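Local coordinates for ectonucleoside triphosphate diphosphohydrolase 4 (Homo sapiens, PDB 6WG5), which belongs to the GDA1/CD39 family of nucleoside phosphatases, part of the actin-like ATPase clan, at residues 312-326 against 338-352. Residues are numbered along the deposited sequence; the frame is centred on the assembly and turned at random.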
loop_
_atom_site.group_PDB
_atom_site.type_symbol
_atom_site.label_atom_id
_atom_site.label_comp_id
_atom_site.label_asym_id
_atom_site.label_seq_id
_atom_site.Cartn_x
_atom_site.Cartn_y
_atom_site.Cartn_z
ATOM N N THR A 312 -19.751 6.034 -36.280
ATOM C CA THR A 312 -20.912 5.159 -36.324
ATOM C C THR A 312 -20.449 3.728 -36.100
ATOM O O THR A 312 -19.277 3.407 -36.321
ATOM C CB THR A 312 -21.666 5.255 -37.658
ATOM O OG1 THR A 312 -20.821 4.806 -38.725
ATOM C CG2 THR A 312 -22.107 6.687 -37.925
ATOM N N PRO A 313 -21.350 2.843 -35.664
ATOM C CA PRO A 313 -20.933 1.462 -35.366
ATOM C C PRO A 313 -20.342 0.728 -36.556
ATOM O O PRO A 313 -19.597 -0.238 -36.356
ATOM C CB PRO A 313 -22.232 0.798 -34.890
ATOM C CG PRO A 313 -23.098 1.921 -34.441
ATOM C CD PRO A 313 -22.771 3.066 -35.348
ATOM N N ASP A 314 -20.646 1.148 -37.784
ATOM C CA ASP A 314 -20.143 0.462 -38.968
ATOM C C ASP A 314 -18.699 0.815 -39.293
ATOM O O ASP A 314 -18.082 0.126 -40.113
ATOM C CB ASP A 314 -21.030 0.780 -40.174
ATOM C CG ASP A 314 -22.420 0.194 -40.040
ATOM O OD1 ASP A 314 -22.596 -0.997 -40.372
ATOM O OD2 ASP A 314 -23.336 0.921 -39.600
ATOM N N MET A 315 -18.148 1.858 -38.677
ATOM C CA MET A 315 -16.756 2.260 -38.884
ATOM C C MET A 315 -16.096 2.489 -37.530
ATOM O O MET A 315 -15.688 3.605 -37.197
ATOM C CB MET A 315 -16.682 3.509 -39.762
ATOM C CG MET A 315 -17.532 4.680 -39.276
ATOM S SD MET A 315 -18.173 5.702 -40.629
ATOM C CE MET A 315 -16.733 5.845 -41.692
ATOM N N PRO A 316 -15.974 1.442 -36.721
ATOM C CA PRO A 316 -15.492 1.619 -35.350
ATOM C C PRO A 316 -13.977 1.652 -35.265
ATOM O O PRO A 316 -13.264 1.084 -36.095
ATOM C CB PRO A 316 -16.052 0.386 -34.632
ATOM C CG PRO A 316 -16.043 -0.669 -35.688
ATOM C CD PRO A 316 -16.313 0.035 -37.003
ATOM N N TYR A 317 -13.491 2.336 -34.234
ATOM C CA TYR A 317 -12.070 2.313 -33.927
ATOM C C TYR A 317 -11.679 0.922 -33.442
ATOM O O TYR A 317 -12.326 0.358 -32.555
ATOM C CB TYR A 317 -11.743 3.362 -32.866
ATOM C CG TYR A 317 -10.270 3.491 -32.561
ATOM C CD1 TYR A 317 -9.713 2.876 -31.446
ATOM C CD2 TYR A 317 -9.435 4.231 -33.387
ATOM C CE1 TYR A 317 -8.365 2.996 -31.164
ATOM C CE2 TYR A 317 -8.088 4.356 -33.115
ATOM C CZ TYR A 317 -7.558 3.738 -32.004
ATOM O OH TYR A 317 -6.215 3.866 -31.738
ATOM N N LEU A 318 -10.628 0.362 -34.032
ATOM C CA LEU A 318 -10.182 -0.985 -33.691
ATOM C C LEU A 318 -9.201 -0.888 -32.531
ATOM O O LEU A 318 -8.049 -0.477 -32.712
ATOM C CB LEU A 318 -9.555 -1.671 -34.903
ATOM C CG LEU A 318 -10.451 -1.753 -36.142
ATOM C CD1 LEU A 318 -9.780 -2.585 -37.219
ATOM C CD2 LEU A 318 -11.823 -2.329 -35.807
ATOM N N ASP A 319 -9.661 -1.265 -31.339
ATOM C CA ASP A 319 -8.876 -1.112 -30.126
ATOM C C ASP A 319 -8.173 -2.423 -29.811
ATOM O O ASP A 319 -8.848 -3.405 -29.468
ATOM C CB ASP A 319 -9.773 -0.698 -28.963
ATOM C CG ASP A 319 -8.989 -0.389 -27.701
ATOM O OD1 ASP A 319 -9.622 -0.231 -26.635
ATOM O OD2 ASP A 319 -7.743 -0.309 -27.777
ATOM N N PRO A 320 -6.841 -2.501 -29.908
ATOM C CA PRO A 320 -6.155 -3.755 -29.561
ATOM C C PRO A 320 -6.182 -4.066 -28.078
ATOM O O PRO A 320 -5.887 -5.207 -27.697
ATOM C CB PRO A 320 -4.723 -3.513 -30.048
ATOM C CG PRO A 320 -4.545 -2.037 -29.938
ATOM C CD PRO A 320 -5.886 -1.436 -30.268
ATOM N N CYS A 321 -6.527 -3.095 -27.236
ATOM C CA CYS A 321 -6.569 -3.273 -25.794
ATOM C C CYS A 321 -7.908 -3.808 -25.302
ATOM O O CYS A 321 -8.144 -3.830 -24.090
ATOM C CB CYS A 321 -6.255 -1.946 -25.102
ATOM S SG CYS A 321 -4.567 -1.362 -25.376
ATOM N N LEU A 322 -8.788 -4.232 -26.208
ATOM C CA LEU A 322 -10.057 -4.827 -25.828
ATOM C C LEU A 322 -10.133 -6.263 -26.330
ATOM O O LEU A 322 -9.501 -6.606 -27.335
ATOM C CB LEU A 322 -11.244 -4.031 -26.389
ATOM C CG LEU A 322 -11.588 -2.733 -25.657
ATOM C CD1 LEU A 322 -12.628 -1.947 -26.438
ATOM C CD2 LEU A 322 -12.085 -3.013 -24.243
ATOM N N PRO A 323 -10.893 -7.126 -25.654
ATOM C CA PRO A 323 -11.025 -8.510 -26.121
ATOM C C PRO A 323 -11.528 -8.569 -27.556
ATOM O O PRO A 323 -12.231 -7.675 -28.030
ATOM C CB PRO A 323 -12.041 -9.120 -25.149
ATOM C CG PRO A 323 -11.991 -8.262 -23.946
ATOM C CD PRO A 323 -11.655 -6.884 -24.419
ATOM N N LEU A 324 -11.162 -9.647 -28.243
ATOM C CA LEU A 324 -11.525 -9.798 -29.645
ATOM C C LEU A 324 -13.039 -9.768 -29.824
ATOM O O LEU A 324 -13.772 -10.508 -29.162
ATOM C CB LEU A 324 -10.956 -11.109 -30.188
ATOM C CG LEU A 324 -11.252 -11.423 -31.656
ATOM C CD1 LEU A 324 -10.473 -10.496 -32.577
ATOM C CD2 LEU A 324 -10.920 -12.873 -31.949
ATOM N N ASP A 325 -13.500 -8.900 -30.725
ATOM C CA ASP A 325 -14.884 -8.813 -31.202
ATOM C C ASP A 325 -15.841 -8.180 -30.201
ATOM O O ASP A 325 -17.054 -8.151 -30.467
ATOM C CB ASP A 325 -15.447 -10.182 -31.604
ATOM C CG ASP A 325 -14.835 -10.711 -32.888
ATOM O OD1 ASP A 325 -14.284 -9.902 -33.667
ATOM O OD2 ASP A 325 -14.913 -11.936 -33.122
ATOM N N ILE A 326 -15.359 -7.672 -29.065
ATOM C CA ILE A 326 -16.232 -6.923 -28.172
ATOM C C ILE A 326 -16.555 -5.576 -28.802
ATOM O O ILE A 326 -15.724 -4.964 -29.487
ATOM C CB ILE A 326 -15.592 -6.734 -26.784
ATOM C CG1 ILE A 326 -16.638 -6.222 -25.790
ATOM C CG2 ILE A 326 -14.427 -5.749 -26.855
ATOM C CD1 ILE A 326 -16.145 -6.132 -24.355
ATOM N N TYR A 338 -17.405 4.708 -31.360
ATOM C CA TYR A 338 -17.615 3.271 -31.301
ATOM C C TYR A 338 -16.296 2.537 -31.503
ATOM O O TYR A 338 -15.483 2.915 -32.353
ATOM C CB TYR A 338 -18.634 2.837 -32.355
ATOM C CG TYR A 338 -19.978 3.507 -32.181
ATOM C CD1 TYR A 338 -20.921 2.995 -31.298
ATOM C CD2 TYR A 338 -20.300 4.656 -32.890
ATOM C CE1 TYR A 338 -22.149 3.607 -31.129
ATOM C CE2 TYR A 338 -21.528 5.274 -32.731
ATOM C CZ TYR A 338 -22.448 4.746 -31.848
ATOM O OH TYR A 338 -23.670 5.358 -31.685
ATOM N N LEU A 339 -16.092 1.490 -30.708
ATOM C CA LEU A 339 -14.872 0.701 -30.742
ATOM C C LEU A 339 -15.208 -0.760 -31.008
ATOM O O LEU A 339 -16.334 -1.213 -30.785
ATOM C CB LEU A 339 -14.097 0.810 -29.419
ATOM C CG LEU A 339 -14.061 2.169 -28.715
ATOM C CD1 LEU A 339 -13.308 2.052 -27.399
ATOM C CD2 LEU A 339 -13.429 3.235 -29.594
ATOM N N ARG A 340 -14.208 -1.495 -31.489
ATOM C CA ARG A 340 -14.297 -2.943 -31.610
ATOM C C ARG A 340 -12.952 -3.532 -31.221
ATOM O O ARG A 340 -11.916 -3.117 -31.747
ATOM C CB ARG A 340 -14.674 -3.375 -33.030
ATOM C CG ARG A 340 -15.131 -4.822 -33.125
ATOM C CD ARG A 340 -14.634 -5.473 -34.401
ATOM N NE ARG A 340 -15.010 -4.713 -35.590
ATOM C CZ ARG A 340 -14.372 -4.782 -36.756
ATOM N NH1 ARG A 340 -14.789 -4.051 -37.781
ATOM N NH2 ARG A 340 -13.313 -5.570 -36.898
ATOM N N GLY A 341 -12.969 -4.493 -30.300
ATOM C CA GLY A 341 -11.732 -5.057 -29.788
ATOM C C GLY A 341 -11.109 -6.026 -30.775
ATOM O O GLY A 341 -11.789 -6.901 -31.321
ATOM N N THR A 342 -9.805 -5.872 -31.005
ATOM C CA THR A 342 -9.047 -6.794 -31.838
ATOM C C THR A 342 -8.134 -7.703 -31.025
ATOM O O THR A 342 -7.441 -8.543 -31.607
ATOM C CB THR A 342 -8.224 -6.019 -32.876
ATOM O OG1 THR A 342 -7.343 -5.101 -32.218
ATOM C CG2 THR A 342 -9.142 -5.248 -33.811
ATOM N N GLY A 343 -8.116 -7.558 -29.700
ATOM C CA GLY A 343 -7.428 -8.486 -28.819
ATOM C C GLY A 343 -5.982 -8.765 -29.180
ATOM O O GLY A 343 -5.596 -9.927 -29.352
ATOM N N ASP A 344 -5.169 -7.716 -29.282
ATOM C CA ASP A 344 -3.752 -7.839 -29.622
ATOM C C ASP A 344 -2.945 -7.345 -28.422
ATOM O O ASP A 344 -2.684 -6.148 -28.282
ATOM C CB ASP A 344 -3.424 -7.058 -30.890
ATOM C CG ASP A 344 -2.076 -7.437 -31.475
ATOM O OD1 ASP A 344 -1.201 -7.900 -30.710
ATOM O OD2 ASP A 344 -1.893 -7.278 -32.700
ATOM N N PHE A 345 -2.546 -8.284 -27.562
ATOM C CA PHE A 345 -1.870 -7.933 -26.317
ATOM C C PHE A 345 -0.575 -7.173 -26.582
ATOM O O PHE A 345 -0.319 -6.129 -25.971
ATOM C CB PHE A 345 -1.604 -9.203 -25.508
ATOM C CG PHE A 345 -0.800 -8.980 -24.260
ATOM C CD1 PHE A 345 -1.413 -8.572 -23.088
ATOM C CD2 PHE A 345 0.567 -9.201 -24.255
ATOM C CE1 PHE A 345 -0.677 -8.375 -21.937
ATOM C CE2 PHE A 345 1.310 -9.005 -23.108
ATOM C CZ PHE A 345 0.686 -8.591 -21.946
ATOM N N ASP A 346 0.257 -7.678 -27.495
ATOM C CA ASP A 346 1.530 -7.020 -27.777
ATOM C C ASP A 346 1.319 -5.643 -28.394
ATOM O O ASP A 346 2.077 -4.708 -28.111
ATOM C CB ASP A 346 2.381 -7.894 -28.698
ATOM C CG ASP A 346 2.950 -9.108 -27.989
ATOM O OD1 ASP A 346 3.259 -9.008 -26.780
ATOM O OD2 ASP A 346 3.091 -10.163 -28.641
ATOM N N LEU A 347 0.302 -5.494 -29.243
ATOM C CA LEU A 347 0.031 -4.191 -29.837
ATOM C C LEU A 347 -0.568 -3.232 -28.816
ATOM O O LEU A 347 -0.360 -2.017 -28.907
ATOM C CB LEU A 347 -0.897 -4.348 -31.042
ATOM C CG LEU A 347 -1.259 -3.079 -31.816
ATOM C CD1 LEU A 347 -0.013 -2.363 -32.313
ATOM C CD2 LEU A 347 -2.177 -3.419 -32.979
ATOM N N CYS A 348 -1.310 -3.757 -27.839
ATOM C CA CYS A 348 -1.812 -2.916 -26.758
ATOM C C CYS A 348 -0.666 -2.324 -25.948
ATOM O O CYS A 348 -0.696 -1.143 -25.585
ATOM C CB CYS A 348 -2.740 -3.727 -25.853
ATOM S SG CYS A 348 -3.415 -2.783 -24.477
ATOM N N ARG A 349 0.355 -3.134 -25.652
ATOM C CA ARG A 349 1.483 -2.649 -24.865
ATOM C C ARG A 349 2.169 -1.473 -25.547
ATOM O O ARG A 349 2.522 -0.487 -24.889
ATOM C CB ARG A 349 2.482 -3.781 -24.622
ATOM C CG ARG A 349 1.961 -4.883 -23.721
ATOM C CD ARG A 349 3.071 -5.825 -23.287
ATOM N NE ARG A 349 3.685 -6.525 -24.414
ATOM C CZ ARG A 349 4.782 -6.124 -25.051
ATOM N NH1 ARG A 349 5.412 -5.016 -24.690
ATOM N NH2 ARG A 349 5.253 -6.841 -26.062
ATOM N N GLU A 350 2.370 -1.556 -26.864
ATOM C CA GLU A 350 3.007 -0.456 -27.580
ATOM C C GLU A 350 2.124 0.782 -27.599
ATOM O O GLU A 350 2.635 1.906 -27.543
ATOM C CB GLU A 350 3.340 -0.881 -29.011
ATOM C CG GLU A 350 4.188 -2.139 -29.105
ATOM C CD GLU A 350 5.491 -2.025 -28.334
ATOM O OE1 GLU A 350 5.933 -0.887 -28.071
ATOM O OE2 GLU A 350 6.071 -3.077 -27.989
ATOM N N THR A 351 0.806 0.599 -27.668
ATOM C CA THR A 351 -0.097 1.738 -27.778
ATOM C C THR A 351 -0.133 2.547 -26.487
ATOM O O THR A 351 -0.211 3.780 -26.525
ATOM C CB THR A 351 -1.501 1.256 -28.140
ATOM O OG1 THR A 351 -1.431 0.406 -29.292
ATOM C CG2 THR A 351 -2.412 2.434 -28.443
ATOM N N ILE A 352 -0.078 1.873 -25.333
ATOM C CA ILE A 352 -0.242 2.545 -24.048
ATOM C C ILE A 352 1.075 3.041 -23.469
ATOM O O ILE A 352 1.069 3.679 -22.408
ATOM C CB ILE A 352 -0.944 1.615 -23.036
ATOM C CG1 ILE A 352 -0.091 0.370 -22.765
ATOM C CG2 ILE A 352 -2.331 1.238 -23.556
ATOM C CD1 ILE A 352 -0.723 -0.620 -21.808
#
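Strand 317-319 runs parallel to strand 338-341, and four backbone hydrogen bonds join them: Y317 N to Y338 O, R340 N to Y317 O (2.8 Å), D319 N to R340 O and, just past the strand, T342 N to D319 O. The chain then doubles back, and G341, whose N and O take no bond from 317-319, turns them to 325-326, its N donating to I326 O and its O accepting from D325 N at 2.7 Å. Glycine suits this place because L322 CB, P323 O and I326 CG2 occupy the side where a CB would point, leaving no room for one. Beyond it, P320 O takes D344 N on a lone pair in its carbonyl plane. The carboxylate of D319 is held by R287 and Y290 of helix 283-296, its OD2 also accepting from C321 N in an Asx turn.

Covalently, C321 SG and C348 SG, 2.0 Å apart, tie the D319-L322 turn to helix 345-352. The SG of C348 stands anti to the backbone N (chi1 180°), which directs it from the first turn of the helix to its partner. D344 caps that helix, OD1 accepting from L347 N, while the rigid ring of P320 lies against L347, its CB 3.9 Å from L347 CD2.

One face each of the Y338 ring and the R340 guanidinium carries an aliphatic group. P313 CG sits over the ring, 3.8 Å from its centroid, a CH-pi contact. On the sheet face carrying L318 and R340, the two side chains run alongside, and L318 CD2 covers the guanidinium, 3.7 Å from R340 CZ. On the other face, L339 CD2 meets Y317 CB.

Backbone hydrogen bonds thus set the path of the two segments, and the disulfide adds a second covalent link, from the turn after strand 317-319 to helix 345-352, beside the D344 N to P320 O bond.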